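Local coordinates for dihydroneopterin triphosphate diphosphatase (Escherichia coli O157:H7, PDB 5U7F), which probably hydrolyses dihydroneopterin triphosphate to the monophosphate and pyrophosphate in folate biosynthesis, and also acts on nucleoside triphosphates such as dATP, at residues V24-S38 against L132-V146. Residues are numbered along the deposited sequence; the frame is centred on the assembly and turned at random.
Sequences VLMLQRRDDPDFWQS and LTKSWSNRQAIEQFV. With SO4 (sulfate ion), chain B.
Val24 opens the contact with both methyls turned to the helix 136-146: CG1 meets CD1 of Ile142, and CG2 lies 3.9 Å from CG1 of Val146. Branched aliphatic residues suit this apolar layer between strand 24-29 and the helix, whose directions are nearly antiparallel (168°). Two residues on, the bent chain of Met26 sets SD against the same Ile142 methyl and carries CE to CB of Thr133. At the hairpin turn Asp32 forms a salt bridge with Lys134, its OD2 being 2.9 Å from NZ on the syn side; OD1 also accepts from the backbone N of Asp34, an Asx turn. Lysine has the length for this: its CB lies over one face of the Phe35 ring, and the chain, bent at chi3, passes CE by the carbonyl O of Asp34 before NZ meets the carboxylate. The Phe35 ring turns its edge to OG1 of Thr133. Trp36 is sandwiched: CB of Gln28 lies over one indole face, CD2 of Leu132 over the other. Its carbonyl O accepts a short bond, 2.7 Å, from OG1 of Thr133. A water links NE2 of Gln37, whose side chain neighbours a cobalt ion, to OD1 of Asn138. The Asn138 amide, offering donor and acceptor, meets Ser38 with both ends: OD1 accepts from its backbone N, and ND2 gives a nearly straight bond (170°) to OG. The arrangement belongs to the alpha/beta/alpha sandwich of the Nudix fold: the C-terminal helix covers one face of the sheet, with Ser135, a predicted substrate-binding residue, at its N-cap, while Arg29, which probably binds substrate, lies on the hairpin.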
loop_
_atom_site.group_PDB
_atom_site.type_symbol
_atom_site.label_atom_id
_atom_site.label_comp_id
_atom_site.label_asym_id
_atom_site.label_seq_id
_atom_site.Cartn_x
_atom_site.Cartn_y
_atom_site.Cartn_z
ATOM N N VAL A 24 -3.808 5.957 10.315
ATOM C CA VAL A 24 -3.380 5.224 9.114
ATOM C C VAL A 24 -4.136 3.907 8.986
ATOM O O VAL A 24 -4.249 3.162 9.946
ATOM C CB VAL A 24 -1.880 4.955 9.176
ATOM C CG1 VAL A 24 -1.421 4.144 8.019
ATOM C CG2 VAL A 24 -1.144 6.286 9.185
ATOM N N LEU A 25 -4.695 3.698 7.802
ATOM C CA LEU A 25 -5.466 2.526 7.483
ATOM C C LEU A 25 -4.547 1.353 7.200
ATOM O O LEU A 25 -3.731 1.422 6.289
ATOM C CB LEU A 25 -6.352 2.819 6.274
ATOM C CG LEU A 25 -7.082 1.602 5.708
ATOM C CD1 LEU A 25 -8.085 1.044 6.712
ATOM C CD2 LEU A 25 -7.726 1.892 4.386
ATOM N N MET A 26 -4.681 0.295 7.987
ATOM C CA MET A 26 -3.836 -0.884 7.817
ATOM C C MET A 26 -4.694 -2.101 7.560
ATOM O O MET A 26 -5.766 -2.278 8.182
ATOM C CB MET A 26 -2.968 -1.060 9.041
ATOM C CG MET A 26 -2.040 0.107 9.277
ATOM S SD MET A 26 -0.824 0.355 7.939
ATOM C CE MET A 26 0.091 -1.153 8.136
ATOM N N LEU A 27 -4.207 -2.947 6.654
ATOM C CA LEU A 27 -4.983 -4.032 6.097
ATOM C C LEU A 27 -4.236 -5.339 6.325
ATOM O O LEU A 27 -3.046 -5.411 6.113
ATOM C CB LEU A 27 -5.229 -3.798 4.609
ATOM C CG LEU A 27 -5.836 -2.465 4.186
ATOM C CD1 LEU A 27 -5.682 -2.236 2.710
ATOM C CD2 LEU A 27 -7.286 -2.477 4.536
ATOM N N GLN A 28 -4.965 -6.351 6.766
ATOM C CA GLN A 28 -4.418 -7.670 7.125
ATOM C C GLN A 28 -4.321 -8.590 5.913
ATOM O O GLN A 28 -5.328 -8.904 5.303
ATOM C CB GLN A 28 -5.303 -8.313 8.186
ATOM C CG GLN A 28 -4.720 -9.610 8.710
ATOM C CD GLN A 28 -5.595 -10.214 9.786
ATOM O OE1 GLN A 28 -6.810 -10.045 9.775
ATOM N NE2 GLN A 28 -4.978 -10.937 10.706
ATOM N N ARG A 29 -3.121 -9.032 5.534
ATOM C CA ARG A 29 -3.012 -9.843 4.320
ATOM C C ARG A 29 -3.617 -11.241 4.457
ATOM O O ARG A 29 -3.702 -11.792 5.561
ATOM C CB ARG A 29 -1.557 -9.995 3.878
ATOM C CG ARG A 29 -0.972 -8.725 3.341
ATOM C CD ARG A 29 0.384 -9.010 2.677
ATOM N NE ARG A 29 0.240 -9.882 1.512
ATOM C CZ ARG A 29 -0.202 -9.472 0.322
ATOM N NH1 ARG A 29 -0.546 -8.200 0.134
ATOM N NH2 ARG A 29 -0.306 -10.330 -0.689
ATOM N N ARG A 30 -4.063 -11.780 3.323
ATOM C CA ARG A 30 -4.662 -13.120 3.298
ATOM C C ARG A 30 -3.618 -14.233 3.194
ATOM O O ARG A 30 -3.809 -15.317 3.750
ATOM C CB ARG A 30 -5.634 -13.239 2.133
ATOM C CG ARG A 30 -7.004 -12.540 2.321
ATOM C CD ARG A 30 -8.020 -13.088 1.310
ATOM N NE ARG A 30 -7.859 -14.536 1.335
ATOM C CZ ARG A 30 -8.547 -15.375 2.100
ATOM N NH1 ARG A 30 -9.548 -14.937 2.866
ATOM N NH2 ARG A 30 -8.237 -16.670 2.076
ATOM N N ASP A 31 -2.523 -13.970 2.481
ATOM C CA ASP A 31 -1.480 -14.990 2.264
ATOM C C ASP A 31 -0.533 -15.106 3.459
ATOM O O ASP A 31 0.073 -16.148 3.698
ATOM C CB ASP A 31 -0.673 -14.692 0.997
ATOM C CG ASP A 31 -0.148 -13.254 0.941
ATOM O OD1 ASP A 31 -0.347 -12.497 1.920
ATOM O OD2 ASP A 31 0.467 -12.888 -0.098
ATOM N N ASP A 32 -0.395 -13.999 4.177
ATOM C CA ASP A 32 0.394 -13.900 5.396
ATOM C C ASP A 32 -0.446 -13.108 6.414
ATOM O O ASP A 32 -0.350 -11.886 6.497
ATOM C CB ASP A 32 1.737 -13.207 5.124
ATOM C CG ASP A 32 2.655 -13.182 6.348
ATOM O OD1 ASP A 32 2.188 -13.533 7.462
ATOM O OD2 ASP A 32 3.843 -12.802 6.190
ATOM N N PRO A 33 -1.283 -13.800 7.188
ATOM C CA PRO A 33 -2.192 -13.117 8.133
ATOM C C PRO A 33 -1.506 -12.283 9.234
ATOM O O PRO A 33 -2.181 -11.501 9.919
ATOM C CB PRO A 33 -2.985 -14.283 8.741
ATOM C CG PRO A 33 -2.937 -15.349 7.672
ATOM C CD PRO A 33 -1.546 -15.251 7.127
ATOM N N ASP A 34 -0.193 -12.412 9.390
ATOM C CA ASP A 34 0.547 -11.635 10.377
ATOM C C ASP A 34 1.031 -10.294 9.789
ATOM O O ASP A 34 1.560 -9.456 10.503
ATOM C CB ASP A 34 1.738 -12.437 10.884
ATOM C CG ASP A 34 1.314 -13.682 11.647
ATOM O OD1 ASP A 34 0.360 -13.575 12.459
ATOM O OD2 ASP A 34 1.919 -14.757 11.419
ATOM N N PHE A 35 0.806 -10.130 8.492
ATOM C CA PHE A 35 1.342 -9.005 7.687
ATOM C C PHE A 35 0.246 -7.971 7.479
ATOM O O PHE A 35 -0.607 -8.160 6.625
ATOM C CB PHE A 35 1.858 -9.545 6.353
ATOM C CG PHE A 35 2.716 -8.596 5.575
ATOM C CD1 PHE A 35 2.756 -7.233 5.847
ATOM C CD2 PHE A 35 3.495 -9.090 4.544
ATOM C CE1 PHE A 35 3.585 -6.397 5.077
ATOM C CE2 PHE A 35 4.283 -8.275 3.807
ATOM C CZ PHE A 35 4.326 -6.924 4.068
ATOM N N TRP A 36 0.262 -6.914 8.282
ATOM C CA TRP A 36 -0.561 -5.731 8.031
ATOM C C TRP A 36 0.187 -4.674 7.202
ATOM O O TRP A 36 1.382 -4.448 7.393
ATOM C CB TRP A 36 -1.009 -5.104 9.319
ATOM C CG TRP A 36 -1.844 -6.023 10.141
ATOM C CD1 TRP A 36 -1.433 -7.160 10.776
ATOM C CD2 TRP A 36 -3.245 -5.883 10.422
ATOM N NE1 TRP A 36 -2.501 -7.739 11.451
ATOM C CE2 TRP A 36 -3.619 -6.971 11.249
ATOM C CE3 TRP A 36 -4.218 -4.953 10.051
ATOM C CZ2 TRP A 36 -4.927 -7.154 11.705
ATOM C CZ3 TRP A 36 -5.525 -5.128 10.527
ATOM C CH2 TRP A 36 -5.859 -6.226 11.338
ATOM N N GLN A 37 -0.541 -4.020 6.319
ATOM C CA GLN A 37 0.072 -3.104 5.339
ATOM C C GLN A 37 -0.890 -2.058 4.855
ATOM O O GLN A 37 -2.116 -2.217 4.983
ATOM C CB GLN A 37 0.566 -3.895 4.142
ATOM C CG GLN A 37 -0.504 -4.739 3.515
ATOM C CD GLN A 37 -0.205 -5.213 2.112
ATOM O OE1 GLN A 37 -1.071 -5.810 1.446
ATOM N NE2 GLN A 37 1.031 -5.007 1.663
ATOM N N SER A 38 -0.353 -0.986 4.279
ATOM C CA SER A 38 -1.128 -0.092 3.440
ATOM C C SER A 38 -1.404 -0.797 2.085
ATOM O O SER A 38 -1.077 -1.991 1.906
ATOM C CB SER A 38 -0.371 1.248 3.245
ATOM O OG SER A 38 0.202 1.696 4.471
ATOM N N LEU A 132 3.747 -1.742 13.437
ATOM C CA LEU A 132 2.981 -2.968 13.261
ATOM C C LEU A 132 3.400 -3.720 12.006
ATOM O O LEU A 132 3.545 -4.951 12.049
ATOM C CB LEU A 132 1.476 -2.674 13.194
ATOM C CG LEU A 132 0.531 -3.832 12.835
ATOM C CD1 LEU A 132 0.599 -4.915 13.908
ATOM C CD2 LEU A 132 -0.916 -3.403 12.638
ATOM N N THR A 133 3.573 -2.984 10.903
ATOM C CA THR A 133 3.832 -3.586 9.598
ATOM C C THR A 133 5.181 -4.335 9.552
ATOM O O THR A 133 6.166 -3.959 10.210
ATOM C CB THR A 133 3.773 -2.539 8.467
ATOM O OG1 THR A 133 3.805 -3.188 7.189
ATOM C CG2 THR A 133 4.935 -1.504 8.556
ATOM N N LYS A 134 5.195 -5.435 8.799
ATOM C CA LYS A 134 6.408 -6.216 8.608
ATOM C C LYS A 134 7.306 -5.635 7.536
ATOM O O LYS A 134 8.453 -6.028 7.429
ATOM C CB LYS A 134 6.080 -7.672 8.237
ATOM C CG LYS A 134 5.449 -8.453 9.377
ATOM C CD LYS A 134 5.725 -9.936 9.247
ATOM C CE LYS A 134 4.461 -10.772 9.410
ATOM N NZ LYS A 134 4.694 -12.157 8.913
ATOM N N SER A 135 6.792 -4.696 6.748
ATOM C CA SER A 135 7.536 -4.120 5.630
ATOM C C SER A 135 8.299 -2.848 6.021
ATOM O O SER A 135 7.690 -1.847 6.475
ATOM C CB SER A 135 6.566 -3.830 4.484
ATOM O OG SER A 135 7.093 -2.938 3.518
ATOM N N TRP A 136 9.622 -2.881 5.862
ATOM C CA TRP A 136 10.421 -1.722 6.230
ATOM C C TRP A 136 10.106 -0.541 5.355
ATOM O O TRP A 136 10.205 0.563 5.822
ATOM C CB TRP A 136 11.939 -2.023 6.219
ATOM C CG TRP A 136 12.596 -2.290 4.907
ATOM C CD1 TRP A 136 12.967 -3.497 4.436
ATOM C CD2 TRP A 136 13.039 -1.326 3.959
ATOM N NE1 TRP A 136 13.596 -3.364 3.208
ATOM C CE2 TRP A 136 13.652 -2.037 2.898
ATOM C CE3 TRP A 136 12.959 0.068 3.885
ATOM C CZ2 TRP A 136 14.164 -1.405 1.783
ATOM C CZ3 TRP A 136 13.473 0.704 2.771
ATOM C CH2 TRP A 136 14.060 -0.034 1.727
ATOM N N SER A 137 9.684 -0.750 4.114
ATOM C CA SER A 137 9.426 0.382 3.231
ATOM C C SER A 137 8.083 1.037 3.609
ATOM O O SER A 137 7.964 2.263 3.631
ATOM C CB SER A 137 9.428 -0.051 1.769
ATOM O OG SER A 137 8.457 -1.050 1.544
ATOM N N ASN A 138 7.092 0.207 3.908
ATOM C CA ASN A 138 5.783 0.667 4.413
ATOM C C ASN A 138 5.947 1.478 5.684
ATOM O O ASN A 138 5.355 2.561 5.824
ATOM C CB ASN A 138 4.858 -0.528 4.657
ATOM C CG ASN A 138 3.359 -0.183 4.571
ATOM O OD1 ASN A 138 2.547 -1.071 4.226
ATOM N ND2 ASN A 138 2.971 1.086 4.893
ATOM N N ARG A 139 6.758 0.972 6.598
ATOM C CA ARG A 139 7.095 1.706 7.802
ATOM C C ARG A 139 7.692 3.059 7.494
ATOM O O ARG A 139 7.234 4.100 8.013
ATOM C CB ARG A 139 8.058 0.910 8.638
ATOM C CG ARG A 139 8.660 1.677 9.806
ATOM C CD ARG A 139 9.309 0.716 10.778
ATOM N NE ARG A 139 10.545 0.200 10.223
ATOM C CZ ARG A 139 10.811 -1.066 9.918
ATOM N NH1 ARG A 139 9.918 -2.058 10.089
ATOM N NH2 ARG A 139 12.023 -1.324 9.437
ATOM N N GLN A 140 8.709 3.054 6.639
ATOM C CA GLN A 140 9.417 4.291 6.330
ATOM C C GLN A 140 8.482 5.318 5.668
ATOM O O GLN A 140 8.555 6.517 5.943
ATOM C CB GLN A 140 10.624 4.003 5.434
ATOM C CG GLN A 140 11.533 5.216 5.223
ATOM C CD GLN A 140 12.815 4.902 4.416
ATOM O OE1 GLN A 140 13.269 5.721 3.619
ATOM N NE2 GLN A 140 13.397 3.744 4.658
ATOM N N ALA A 141 7.573 4.850 4.820
ATOM C CA ALA A 141 6.664 5.746 4.132
ATOM C C ALA A 141 5.702 6.391 5.136
ATOM O O ALA A 141 5.451 7.580 5.057
ATOM C CB ALA A 141 5.903 5.013 3.037
ATOM N N ILE A 142 5.198 5.608 6.079
ATOM C CA ILE A 142 4.308 6.146 7.120
ATOM C C ILE A 142 5.081 7.221 7.908
ATOM O O ILE A 142 4.579 8.330 8.153
ATOM C CB ILE A 142 3.787 5.017 8.036
ATOM C CG1 ILE A 142 2.844 4.109 7.250
ATOM C CG2 ILE A 142 3.029 5.596 9.286
ATOM C CD1 ILE A 142 2.475 2.813 8.002
ATOM N N GLU A 143 6.320 6.913 8.265
ATOM C CA GLU A 143 7.123 7.819 9.089
ATOM C C GLU A 143 7.395 9.127 8.373
ATOM O O GLU A 143 7.276 10.218 8.962
ATOM C CB GLU A 143 8.441 7.173 9.511
ATOM C CG GLU A 143 8.255 5.996 10.491
ATOM C CD GLU A 143 9.537 5.234 10.848
ATOM O OE1 GLU A 143 10.475 5.143 10.020
ATOM O OE2 GLU A 143 9.594 4.683 11.973
ATOM N N GLN A 144 7.699 9.046 7.094
ATOM C CA GLN A 144 8.136 10.230 6.387
ATOM C C GLN A 144 6.999 11.072 5.821
ATOM O O GLN A 144 7.189 12.270 5.598
ATOM C CB GLN A 144 9.110 9.820 5.277
ATOM C CG GLN A 144 10.398 9.266 5.843
ATOM C CD GLN A 144 11.406 8.909 4.752
ATOM O OE1 GLN A 144 11.050 8.815 3.571
ATOM N NE2 GLN A 144 12.667 8.711 5.145
ATOM N N PHE A 145 5.820 10.487 5.594
ATOM C CA PHE A 145 4.763 11.216 4.899
ATOM C C PHE A 145 3.470 11.353 5.686
ATOM O O PHE A 145 2.611 12.138 5.308
ATOM C CB PHE A 145 4.486 10.560 3.549
ATOM C CG PHE A 145 5.590 10.777 2.545
ATOM C CD1 PHE A 145 5.605 11.909 1.731
ATOM C CD2 PHE A 145 6.632 9.885 2.446
ATOM C CE1 PHE A 145 6.643 12.126 0.821
ATOM C CE2 PHE A 145 7.660 10.092 1.533
ATOM C CZ PHE A 145 7.668 11.211 0.731
ATOM N N VAL A 146 3.338 10.630 6.786
ATOM C CA VAL A 146 2.200 10.849 7.687
ATOM C C VAL A 146 2.655 11.579 8.931
ATOM O O VAL A 146 2.129 12.645 9.271
ATOM C CB VAL A 146 1.507 9.534 8.118
ATOM C CG1 VAL A 146 0.342 9.858 9.089
ATOM C CG2 VAL A 146 0.991 8.811 6.887
HETATM S S SO4 B . 16.700 -5.286 1.976
HETATM O O1 SO4 B . 17.481 -6.254 2.749
HETATM O O2 SO4 B . 17.134 -5.333 0.586
HETATM O O3 SO4 B . 15.289 -5.666 2.065
HETATM O O4 SO4 B . 16.905 -3.949 2.520
HETATM O O HOH W 1 2.212 -6.767 9.902
HETATM O O HOH W 2 3.336 -3.209 2.442
#